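Local coordinates for penicillin-binding protein 2B (Streptococcus pneumoniae, PDB 2WAD), which cross-links the peptide stems of adjacent glycan strands as a transpeptidase of the elongasome, building peripheral cell-wall peptidoglycan, and binds penicillin, at residues G61-A66 against K306-T311. Numbering follows the deposited sequence.
Unlike the reference sequence in segment 306-311: K306 (reference Asn).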
loop_
_atom_site.group_PDB
_atom_site.type_symbol
_atom_site.label_atom_id
_atom_site.label_comp_id
_atom_site.label_asym_id
_atom_site.label_seq_id
_atom_site.Cartn_x
_atom_site.Cartn_y
_atom_site.Cartn_z
ATOM N N GLY A 61 -4.799 -14.437 11.069
ATOM C CA GLY A 61 -6.110 -13.873 10.781
ATOM C C GLY A 61 -6.270 -13.656 9.284
ATOM O O GLY A 61 -5.297 -13.721 8.526
ATOM N N GLU A 62 -7.500 -13.405 8.847
ATOM C CA GLU A 62 -7.777 -13.298 7.419
ATOM C C GLU A 62 -8.356 -11.948 7.029
ATOM O O GLU A 62 -8.659 -11.125 7.899
ATOM C CB GLU A 62 -8.682 -14.452 6.975
ATOM C CG GLU A 62 -7.933 -15.759 6.767
ATOM C CD GLU A 62 -8.831 -16.984 6.882
ATOM O OE1 GLU A 62 -8.479 -18.069 6.362
ATOM O OE2 GLU A 62 -9.897 -16.872 7.521
ATOM N N ILE A 63 -8.503 -11.743 5.720
ATOM C CA ILE A 63 -8.833 -10.449 5.139
ATOM C C ILE A 63 -10.141 -10.555 4.350
ATOM O O ILE A 63 -10.272 -11.402 3.472
ATOM C CB ILE A 63 -7.744 -9.989 4.133
ATOM C CG1 ILE A 63 -6.329 -10.293 4.637
ATOM C CG2 ILE A 63 -7.951 -8.553 3.712
ATOM C CD1 ILE A 63 -5.769 -9.290 5.595
ATOM N N TYR A 64 -11.074 -9.652 4.636
ATOM C CA TYR A 64 -12.403 -9.690 4.062
ATOM C C TYR A 64 -12.743 -8.374 3.398
ATOM O O TYR A 64 -12.283 -7.308 3.829
ATOM C CB TYR A 64 -13.432 -10.014 5.144
ATOM C CG TYR A 64 -13.256 -11.395 5.740
ATOM C CD1 TYR A 64 -13.929 -12.492 5.207
ATOM C CD2 TYR A 64 -12.425 -11.602 6.844
ATOM C CE1 TYR A 64 -13.782 -13.769 5.749
ATOM C CE2 TYR A 64 -12.270 -12.861 7.388
ATOM C CZ TYR A 64 -12.953 -13.941 6.838
ATOM O OH TYR A 64 -12.815 -15.208 7.367
ATOM N N ASP A 65 -13.547 -8.440 2.343
ATOM C CA ASP A 65 -14.030 -7.209 1.732
ATOM C C ASP A 65 -15.221 -6.727 2.550
ATOM O O ASP A 65 -15.633 -7.400 3.501
ATOM C CB ASP A 65 -14.334 -7.392 0.237
ATOM C CG ASP A 65 -15.769 -7.811 -0.056
ATOM O OD1 ASP A 65 -16.238 -7.562 -1.187
ATOM O OD2 ASP A 65 -16.445 -8.392 0.809
ATOM N N ALA A 66 -15.768 -5.582 2.165
ATOM C CA ALA A 66 -16.815 -4.893 2.909
ATOM C C ALA A 66 -18.137 -5.663 3.046
ATOM O O ALA A 66 -18.947 -5.351 3.926
ATOM C CB ALA A 66 -17.076 -3.516 2.296
ATOM N N LYS A 306 -6.571 -12.158 14.529
ATOM C CA LYS A 306 -7.840 -11.481 14.302
ATOM C C LYS A 306 -7.943 -11.145 12.824
ATOM O O LYS A 306 -6.965 -11.297 12.085
ATOM C CB LYS A 306 -8.012 -10.226 15.167
ATOM C CG LYS A 306 -7.971 -10.456 16.695
ATOM C CD LYS A 306 -8.682 -11.742 17.105
ATOM C CE LYS A 306 -8.448 -12.108 18.561
ATOM N NZ LYS A 306 -8.993 -13.466 18.894
ATOM N N ASN A 307 -9.129 -10.711 12.406
ATOM C CA ASN A 307 -9.424 -10.470 10.999
ATOM C C ASN A 307 -9.612 -8.976 10.788
ATOM O O ASN A 307 -10.012 -8.272 11.721
ATOM C CB ASN A 307 -10.699 -11.219 10.576
ATOM C CG ASN A 307 -10.686 -12.683 10.990
ATOM O OD1 ASN A 307 -11.417 -13.079 11.896
ATOM N ND2 ASN A 307 -9.856 -13.489 10.333
ATOM N N ILE A 308 -9.308 -8.502 9.580
ATOM C CA ILE A 308 -9.652 -7.145 9.192
ATOM C C ILE A 308 -10.688 -7.220 8.075
ATOM O O ILE A 308 -10.608 -8.100 7.210
ATOM C CB ILE A 308 -8.420 -6.340 8.703
ATOM C CG1 ILE A 308 -7.696 -7.093 7.586
ATOM C CG2 ILE A 308 -7.467 -6.076 9.866
ATOM C CD1 ILE A 308 -6.617 -6.297 6.853
ATOM N N LYS A 309 -11.650 -6.300 8.121
ATOM C CA LYS A 309 -12.637 -6.112 7.062
ATOM C C LYS A 309 -12.370 -4.781 6.364
ATOM O O LYS A 309 -12.291 -3.732 7.004
ATOM C CB LYS A 309 -14.053 -6.161 7.648
ATOM C CG LYS A 309 -15.196 -5.906 6.658
ATOM C CD LYS A 309 -16.549 -6.423 7.191
ATOM C CE LYS A 309 -17.352 -5.333 7.907
ATOM N NZ LYS A 309 -18.832 -5.560 7.942
ATOM N N LEU A 310 -12.224 -4.823 5.042
ATOM C CA LEU A 310 -11.933 -3.613 4.273
ATOM C C LEU A 310 -13.151 -2.733 4.067
ATOM O O LEU A 310 -14.292 -3.153 4.258
ATOM C CB LEU A 310 -11.350 -3.941 2.905
ATOM C CG LEU A 310 -10.263 -5.015 2.876
ATOM C CD1 LEU A 310 -9.668 -5.035 1.470
ATOM C CD2 LEU A 310 -9.229 -4.730 3.955
ATOM N N THR A 311 -12.873 -1.496 3.670
ATOM C CA THR A 311 -13.904 -0.512 3.396
ATOM C C THR A 311 -14.373 -0.696 1.963
ATOM O O THR A 311 -15.421 -0.173 1.598
ATOM C CB THR A 311 -13.339 0.916 3.522
ATOM O OG1 THR A 311 -12.167 1.028 2.701
ATOM C CG2 THR A 311 -12.941 1.234 4.958
#
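L310 N gives its hydrogen to Y64 O at 2.8 Å in a nearly straight bond (173° at the hydrogen), one of three backbone bonds that pair residues 61-66 with 306-311. In the other two, Y64 N donates to I308 O at 3.0 Å and I308 N to E62 O at 3.2 Å. I308 thus uses both its N-H and its C=O on E62 and Y64, the residues flanking its partner I63, as a parallel bridge demands; the two segments run in the same direction. Beyond these bonds, the CA of G61 comes within 3.0 Å of K306 O in a CA-H...O contact.

N307 comes up to the edge of the Y64 ring, its amide plane nearly perpendicular to the ring (84°), with N307 CB 3.9 Å from Y64 CE2. On the face of the sheet away from the Y64 side chain, I63 and I308 lie side by side, their CD1 atoms a tight 3.4 Å apart. I308 CG1 sits between its own backbone N and carbonyl carbon (chi1 54°), which brings that branch alongside I63. I63 CG2 also meets L310 CD2, and L71 and L276 add to the packing around I63. K309 lays its CG against D65 O at 3.5 Å.

D65 turns its carboxylate elsewhere, OD2 to the backbone N of S67 and K69, OD1 to that of L314, so it ties the turn after the short strand to the start of helix 314-334. Strand 63-64 forms one border of a four-stranded sheet, with strand 307-310 between it and 547-553. Three main-chain bonds along this seam, with I63 and I308 packed on one face and L310 touching I63, join an early part of the chain, in the dimerisation domain, to strand 307-310, which is followed by helix 314-334.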